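Side-chain contacts in surface layer protein (Geobacillus stearothermophilus, PDB 4UJ7), which binds calcium ions and probably self-assembles into the surface layer that coats the bacterial cell, this chain being its two Ig-like domains 5 and 6: residues A61-S66 and T87-K92; D156-S161 and T182-T187. All blocks are in the same frame, centred on the assembly; numbering follows the deposited sequence.

Interaction 1. Residues A61-S66 and T87-K92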
ATOM      1  N   ALA A  61      -9.318 -10.495  14.113  1.00 17.83           N
ATOM      2  CA  ALA A  61      -8.863  -9.393  13.255  1.00 16.58           C
ATOM      3  C   ALA A  61     -10.017  -8.469  12.921  1.00 15.47           C
ATOM      4  O   ALA A  61     -11.136  -8.920  12.725  1.00 15.41           O
ATOM      5  CB  ALA A  61      -8.257  -9.923  11.949  1.00 17.87           C
ATOM      6  N   THR A  62      -9.726  -7.175  12.837  1.00 15.43           N
ATOM      7  CA  THR A  62     -10.699  -6.212  12.319  1.00 16.06           C
ATOM      8  C   THR A  62     -10.267  -5.662  10.966  1.00 15.22           C
ATOM      9  O   THR A  62      -9.104  -5.820  10.566  1.00 15.26           O
ATOM     10  CB  THR A  62     -10.952  -5.042  13.284  1.00 16.68           C
ATOM     11  OG1 THR A  62      -9.729  -4.352  13.519  1.00 17.70           O
ATOM     12  CG2 THR A  62     -11.500  -5.549  14.617  1.00 17.36           C
ATOM     13  N   VAL A  63     -11.195  -5.016  10.271  1.00 14.89           N
ATOM     14  CA  VAL A  63     -10.944  -4.624   8.888  1.00 14.97           C
ATOM     15  C   VAL A  63     -11.611  -3.299   8.537  1.00 15.15           C
ATOM     16  O   VAL A  63     -12.665  -2.949   9.092  1.00 17.00           O
ATOM     17  CB  VAL A  63     -11.383  -5.745   7.918  1.00 14.87           C
ATOM     18  CG1 VAL A  63     -12.902  -5.895   7.890  1.00 15.46           C
ATOM     19  CG2 VAL A  63     -10.826  -5.511   6.519  1.00 15.25           C
ATOM     20  N   SER A  64     -10.983  -2.546   7.633  1.00 14.55           N
ATOM     21  CA  SER A  64     -11.573  -1.326   7.122  1.00 14.02           C
ATOM     22  C   SER A  64     -11.172  -1.156   5.666  1.00 13.55           C
ATOM     23  O   SER A  64     -10.300  -1.877   5.171  1.00 13.45           O
ATOM     24  CB  SER A  64     -11.122  -0.122   7.949  1.00 13.93           C
ATOM     25  OG  SER A  64      -9.713   0.034   7.867  1.00 16.02           O
ATOM     26  N   VAL A  65     -11.840  -0.250   4.967  1.00 13.05           N
ATOM     27  CA  VAL A  65     -11.589  -0.041   3.539  1.00 13.57           C
ATOM     28  C   VAL A  65     -11.513   1.441   3.212  1.00 13.21           C
ATOM     29  O   VAL A  65     -12.272   2.268   3.756  1.00 13.91           O
ATOM     30  CB  VAL A  65     -12.633  -0.789   2.658  1.00 13.15           C
ATOM     31  CG1 VAL A  65     -14.068  -0.348   2.946  1.00 13.42           C
ATOM     32  CG2 VAL A  65     -12.327  -0.643   1.172  1.00 13.93           C
ATOM     33  N   SER A  66     -10.607   1.788   2.296  1.00 13.15           N
ATOM     34  CA  SER A  66     -10.407   3.198   1.935  1.00 12.41           C
ATOM     35  C   SER A  66     -11.626   3.830   1.259  1.00 12.76           C
ATOM     36  O   SER A  66     -12.476   3.124   0.669  1.00 12.44           O
ATOM     37  CB  SER A  66      -9.137   3.340   1.064  1.00 12.30           C
ATOM     38  OG  SER A  66      -9.312   2.748  -0.226  1.00 12.42           O
ATOM     39  N   THR A  87      -8.925 -16.402  10.511  1.00 23.80           N
ATOM     40  CA  THR A  87     -10.269 -16.022  10.087  1.00 24.02           C
ATOM     41  C   THR A  87     -10.282 -15.661   8.600  1.00 22.83           C
ATOM     42  O   THR A  87      -9.364 -16.024   7.872  1.00 22.10           O
ATOM     43  CB  THR A  87     -10.888 -14.906  10.980  1.00 24.08           C
ATOM     44  OG1 THR A  87     -12.284 -14.782  10.687  1.00 25.28           O
ATOM     45  CG2 THR A  87     -10.189 -13.558  10.787  1.00 23.60           C
ATOM     46  N   THR A  88     -11.333 -14.988   8.143  1.00 22.08           N
ATOM     47  CA  THR A  88     -11.436 -14.573   6.747  1.00 22.46           C
ATOM     48  C   THR A  88     -11.997 -13.143   6.682  1.00 20.00           C
ATOM     49  O   THR A  88     -12.789 -12.750   7.560  1.00 20.92           O
ATOM     50  CB  THR A  88     -12.290 -15.559   5.899  1.00 24.16           C
ATOM     51  OG1 THR A  88     -13.668 -15.450   6.243  1.00 25.28           O
ATOM     52  CG2 THR A  88     -11.862 -17.021   6.129  1.00 25.65           C
ATOM     53  N   ILE A  89     -11.533 -12.361   5.710  1.00 19.18           N
ATOM     54  CA  ILE A  89     -12.153 -11.090   5.316  1.00 18.24           C
ATOM     55  C   ILE A  89     -13.059 -11.371   4.113  1.00 17.41           C
ATOM     56  O   ILE A  89     -12.605 -11.885   3.073  1.00 17.55           O
ATOM     57  CB  ILE A  89     -11.140  -9.980   4.885  1.00 18.60           C
ATOM     58  CG1 ILE A  89     -10.087  -9.637   5.956  1.00 19.79           C
ATOM     59  CG2 ILE A  89     -11.875  -8.700   4.453  1.00 19.39           C
ATOM     60  CD1 ILE A  89     -10.624  -9.454   7.368  1.00 19.26           C
ATOM     61  N   THR A  90     -14.335 -11.038   4.246  1.00 16.21           N
ATOM     62  CA  THR A  90     -15.261 -11.152   3.134  1.00 16.22           C
ATOM     63  C   THR A  90     -15.424  -9.784   2.492  1.00 16.56           C
ATOM     64  O   THR A  90     -15.778  -8.803   3.161  1.00 16.34           O
ATOM     65  CB  THR A  90     -16.633 -11.726   3.576  1.00 17.40           C
ATOM     66  OG1 THR A  90     -16.450 -13.036   4.128  1.00 18.75           O
ATOM     67  CG2 THR A  90     -17.603 -11.788   2.400  1.00 19.09           C
ATOM     68  N   ILE A  91     -15.139  -9.698   1.195  1.00 15.46           N
ATOM     69  CA  ILE A  91     -15.306  -8.471   0.432  1.00 15.01           C
ATOM     70  C   ILE A  91     -16.473  -8.715  -0.513  1.00 15.48           C
ATOM     71  O   ILE A  91     -16.436  -9.663  -1.302  1.00 16.15           O
ATOM     72  CB  ILE A  91     -14.007  -8.164  -0.342  1.00 15.56           C
ATOM     73  CG1 ILE A  91     -12.839  -8.027   0.640  1.00 17.31           C
ATOM     74  CG2 ILE A  91     -14.181  -6.932  -1.177  1.00 15.55           C
ATOM     75  CD1 ILE A  91     -11.510  -8.394   0.026  1.00 19.64           C
ATOM     76  N   LYS A  92     -17.510  -7.882  -0.431  1.00 14.68           N
ATOM     77  CA  LYS A  92     -18.737  -8.090  -1.212  1.00 15.74           C
ATOM     78  C   LYS A  92     -19.135  -6.840  -1.980  1.00 15.38           C
ATOM     79  O   LYS A  92     -19.055  -5.702  -1.459  1.00 15.18           O
ATOM     80  CB  LYS A  92     -19.895  -8.516  -0.296  1.00 18.40           C
ATOM     81  CG  LYS A  92     -21.050  -9.253  -0.972  1.00 21.95           C
ATOM     82  CD  LYS A  92     -21.921  -9.978   0.067  1.00 24.44           C
ATOM     83  CE  LYS A  92     -21.246 -11.233   0.625  1.00 27.44           C
ATOM     84  NZ  LYS A  92     -21.757 -11.783   1.928  1.00 29.08           N
TER
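Val63 and Ile89 meet tip to tip between the two sheets of a BIG2, Ig-like beta-sandwich: strand 61-65 is an outermost strand of the antiparallel sheet, and strand 85-93 lies inside the mixed one. The CA atoms of Val63 and Ile89 are 7.5 Å apart, and so are those of Ala61 and Thr87, so the facing residues are matched at this end.

Apolar contact carries the interface. Ala61 CB approaches Thr87 CG2 at 4.3 Å, a loose touch of two methyls, while Val102 of strand 96-105 packs on both Ala61 and Ile89. Val77 and Val53 close round Val63 and extend this apolar layer across both sheets.

Polar groups engage elsewhere. Thr88 OG1 and Thr90 OG1, on the other side of their strand, both hydrogen-bond to Asp56 OD2, and Thr62 OG1 bonds to Asn80 ND2.

Torsions set the central pair. Val63 CG2, the branch that meets Ile89, stands anti to the backbone N (chi1 69°). In Ile89 CG1 is anti to the carbonyl carbon (chi1 -57°) and the chain folds at chi2 (-46°), which brings CD1 within 3.8 Å of Val63 CB; beside it Ile89 CG2 lies 3.9 Å from Val63 CG2.

Interaction 2. Residues D156-S161 and T182-T187; sequences DVTITS and TVYVIT
Ile159 lies flat over one face of the Tyr184 ring, running back along it against the direction of the tyrosine. Its CB sits above the ring centre, 3.8 Å from the centroid, a CH-pi contact. With CD1 anti to CA (chi2 -177°), the isoleucine runs extended from the hydroxyl end of the ring toward its root: CG1 passes 3.6 Å from Tyr184 CE2, and CD1 ends 3.4 Å from Tyr184 CD2, close for two carbons. The tyrosine chi1 of -124° is nearly eclipsed, and the hydroxyl bond and the isoleucine over the face probably help hold it there.

At the far end Tyr184 OH accepts a hydrogen bond from Ile159 N at 3.1 Å, nearly straight at 164°, the donor coming from above the ring plane on the side of the isoleucine. This spans the two sheets of the second BIG2 beta-sandwich: strand 181-188 belongs to the antiparallel sheet, while strand 158-160 is an outermost strand of the mixed one. Thr158 and Thr160 pair by backbone bonds with Lys202 and Thr200 of strand 195-203, and the N-H of Ile159 between them is taken by the tyrosine. A phenylalanine in place of Tyr184 would probably leave the Ile159 N-H without its acceptor and the ring freer to turn.

Val157 O lies at the ring edge, in plane, 3.8 Å from Tyr184 CE2, and receives a weak hydrogen bond from Lys175 NZ. Val157 CG2, in the hindered position between backbone N and carbonyl carbon, touches the same CE2 at 4.1 Å from slightly above the plane, on the Ile159 side.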
ATOM      1  N   ASP A 156      11.627   4.540  11.523  1.00 20.76           N
ATOM      2  CA  ASP A 156      13.008   4.228  11.921  1.00 21.96           C
ATOM      3  C   ASP A 156      14.007   4.383  10.784  1.00 21.86           C
ATOM      4  O   ASP A 156      15.218   4.512  11.014  1.00 22.71           O
ATOM      5  CB  ASP A 156      13.092   2.791  12.445  1.00 23.25           C
ATOM      6  CG  ASP A 156      12.183   2.536  13.636  1.00 24.79           C
ATOM      7  OD1 ASP A 156      12.022   3.433  14.485  1.00 26.27           O
ATOM      8  OD2 ASP A 156      11.647   1.414  13.723  1.00 27.01           O
ATOM      9  N   VAL A 157      13.504   4.353   9.552  1.00 20.12           N
ATOM     10  CA  VAL A 157      14.355   4.347   8.371  1.00 20.03           C
ATOM     11  C   VAL A 157      14.594   5.773   7.889  1.00 18.94           C
ATOM     12  O   VAL A 157      13.896   6.706   8.298  1.00 19.21           O
ATOM     13  CB  VAL A 157      13.772   3.485   7.213  1.00 19.59           C
ATOM     14  CG1 VAL A 157      13.513   2.048   7.653  1.00 20.51           C
ATOM     15  CG2 VAL A 157      12.493   4.092   6.637  1.00 18.20           C
ATOM     16  N   THR A 158      15.599   5.935   7.033  1.00 19.75           N
ATOM     17  CA  THR A 158      15.796   7.173   6.298  1.00 19.89           C
ATOM     18  C   THR A 158      15.723   6.839   4.802  1.00 19.22           C
ATOM     19  O   THR A 158      16.283   5.833   4.362  1.00 20.29           O
ATOM     20  CB  THR A 158      17.145   7.821   6.676  1.00 22.87           C
ATOM     21  OG1 THR A 158      17.194   7.974   8.098  1.00 24.74           O
ATOM     22  CG2 THR A 158      17.313   9.183   6.025  1.00 23.89           C
ATOM     23  N   ILE A 159      14.982   7.651   4.041  1.00 17.84           N
ATOM     24  CA  ILE A 159      14.825   7.442   2.591  1.00 17.99           C
ATOM     25  C   ILE A 159      15.339   8.679   1.855  1.00 18.55           C
ATOM     26  O   ILE A 159      14.916   9.803   2.133  1.00 19.59           O
ATOM     27  CB  ILE A 159      13.355   7.132   2.206  1.00 18.07           C
ATOM     28  CG1 ILE A 159      12.901   5.855   2.935  1.00 19.00           C
ATOM     29  CG2 ILE A 159      13.209   6.930   0.698  1.00 18.32           C
ATOM     30  CD1 ILE A 159      11.495   5.397   2.604  1.00 18.22           C
ATOM     31  N   THR A 160      16.261   8.454   0.918  1.00 17.93           N
ATOM     32  CA  THR A 160      16.917   9.537   0.190  1.00 18.62           C
ATOM     33  C   THR A 160      16.997   9.244  -1.305  1.00 17.47           C
ATOM     34  O   THR A 160      16.968   8.087  -1.729  1.00 18.39           O
ATOM     35  CB  THR A 160      18.364   9.755   0.687  1.00 18.97           C
ATOM     36  OG1 THR A 160      19.110   8.539   0.562  1.00 20.97           O
ATOM     37  CG2 THR A 160      18.378  10.224   2.152  1.00 20.52           C
ATOM     38  N   SER A 161      17.103  10.308  -2.092  1.00 18.13           N
ATOM     39  CA  SER A 161      17.436  10.200  -3.507  1.00 17.67           C
ATOM     40  C   SER A 161      18.871  10.672  -3.697  1.00 17.99           C
ATOM     41  O   SER A 161      19.499  11.165  -2.757  1.00 18.44           O
ATOM     42  CB  SER A 161      16.498  11.081  -4.324  1.00 17.54           C
ATOM     43  OG  SER A 161      16.618  12.440  -3.925  1.00 17.76           O
ATOM     44  N   THR A 182       3.406   6.320  10.725  1.00 17.15           N
ATOM     45  CA  THR A 182       4.289   7.091   9.847  1.00 16.65           C
ATOM     46  C   THR A 182       4.189   6.639   8.383  1.00 15.80           C
ATOM     47  O   THR A 182       4.254   5.440   8.094  1.00 16.41           O
ATOM     48  CB  THR A 182       5.755   6.976  10.334  1.00 16.45           C
ATOM     49  OG1 THR A 182       5.848   7.507  11.662  1.00 17.65           O
ATOM     50  CG2 THR A 182       6.721   7.735   9.421  1.00 17.08           C
ATOM     51  N   VAL A 183       4.029   7.607   7.473  1.00 15.20           N
ATOM     52  CA  VAL A 183       4.118   7.348   6.023  1.00 15.16           C
ATOM     53  C   VAL A 183       5.262   8.199   5.468  1.00 14.45           C
ATOM     54  O   VAL A 183       5.415   9.362   5.864  1.00 14.28           O
ATOM     55  CB  VAL A 183       2.788   7.696   5.311  1.00 15.74           C
ATOM     56  CG1 VAL A 183       2.880   7.470   3.819  1.00 16.81           C
ATOM     57  CG2 VAL A 183       1.644   6.875   5.906  1.00 16.15           C
ATOM     58  N   TYR A 184       6.076   7.638   4.567  1.00 14.83           N
ATOM     59  CA  TYR A 184       7.085   8.459   3.897  1.00 15.06           C
ATOM     60  C   TYR A 184       6.449   9.009   2.613  1.00 15.23           C
ATOM     61  O   TYR A 184       6.015   8.237   1.747  1.00 16.41           O
ATOM     62  CB  TYR A 184       8.316   7.614   3.565  1.00 15.73           C
ATOM     63  CG  TYR A 184       9.624   8.144   4.122  1.00 16.27           C
ATOM     64  CD1 TYR A 184      10.166   9.346   3.658  1.00 16.66           C
ATOM     65  CD2 TYR A 184      10.325   7.434   5.109  1.00 16.83           C
ATOM     66  CE1 TYR A 184      11.363   9.841   4.152  1.00 17.37           C
ATOM     67  CE2 TYR A 184      11.535   7.916   5.608  1.00 18.00           C
ATOM     68  CZ  TYR A 184      12.052   9.119   5.128  1.00 18.21           C
ATOM     69  OH  TYR A 184      13.251   9.620   5.613  1.00 19.42           O
ATOM     70  N   VAL A 185       6.369  10.329   2.513  1.00 14.02           N
ATOM     71  CA  VAL A 185       5.637  10.986   1.432  1.00 13.69           C
ATOM     72  C   VAL A 185       6.641  11.591   0.470  1.00 14.11           C
ATOM     73  O   VAL A 185       7.499  12.396   0.862  1.00 14.63           O
ATOM     74  CB  VAL A 185       4.669  12.043   1.984  1.00 13.99           C
ATOM     75  CG1 VAL A 185       3.919  12.734   0.850  1.00 13.63           C
ATOM     76  CG2 VAL A 185       3.684  11.403   2.956  1.00 15.03           C
ATOM     77  N   ILE A 186       6.517  11.192  -0.792  1.00 13.49           N
ATOM     78  CA  ILE A 186       7.420  11.644  -1.852  1.00 13.02           C
ATOM     79  C   ILE A 186       6.661  12.635  -2.744  1.00 13.45           C
ATOM     80  O   ILE A 186       5.556  12.340  -3.212  1.00 14.40           O
ATOM     81  CB  ILE A 186       7.901  10.437  -2.711  1.00 12.37           C
ATOM     82  CG1 ILE A 186       8.271   9.208  -1.849  1.00 12.77           C
ATOM     83  CG2 ILE A 186       9.060  10.875  -3.607  1.00 13.21           C
ATOM     84  CD1 ILE A 186       9.325   9.487  -0.797  1.00 13.66           C
ATOM     85  N   THR A 187       7.248  13.803  -2.992  1.00 13.26           N
ATOM     86  CA  THR A 187       6.609  14.816  -3.849  1.00 13.61           C
ATOM     87  C   THR A 187       7.612  15.377  -4.850  1.00 13.44           C
ATOM     88  O   THR A 187       8.826  15.263  -4.654  1.00 13.39           O
ATOM     89  CB  THR A 187       6.050  15.972  -3.012  1.00 14.21           C
ATOM     90  OG1 THR A 187       7.091  16.482  -2.169  1.00 15.55           O
ATOM     91  CG2 THR A 187       4.841  15.524  -2.149  1.00 14.90           C
TER

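Interaction 1 comes first along the chain, and each contact lies within its own BIG2 domain, on opposite sides of the chain's centre. Strands 61-65 and 85-93 serve the first, 158-160 and 181-188 the second, so no strand is shared; with centres 28 Å and nearest atoms about 12 Å apart, they do not touch. Segment 61-66 belongs to an edge strand of an antiparallel sheet, whereas 156-161 contains an edge strand of a mixed one. Each domain thus packs its own pair of sheets, consistent with two separately folded units in series. Calcium ions are bound around the second sandwich; Ile159 is about 9 Å, side chain to side chain, from the calcium ligand Glu197, while interaction 1 lies away from them.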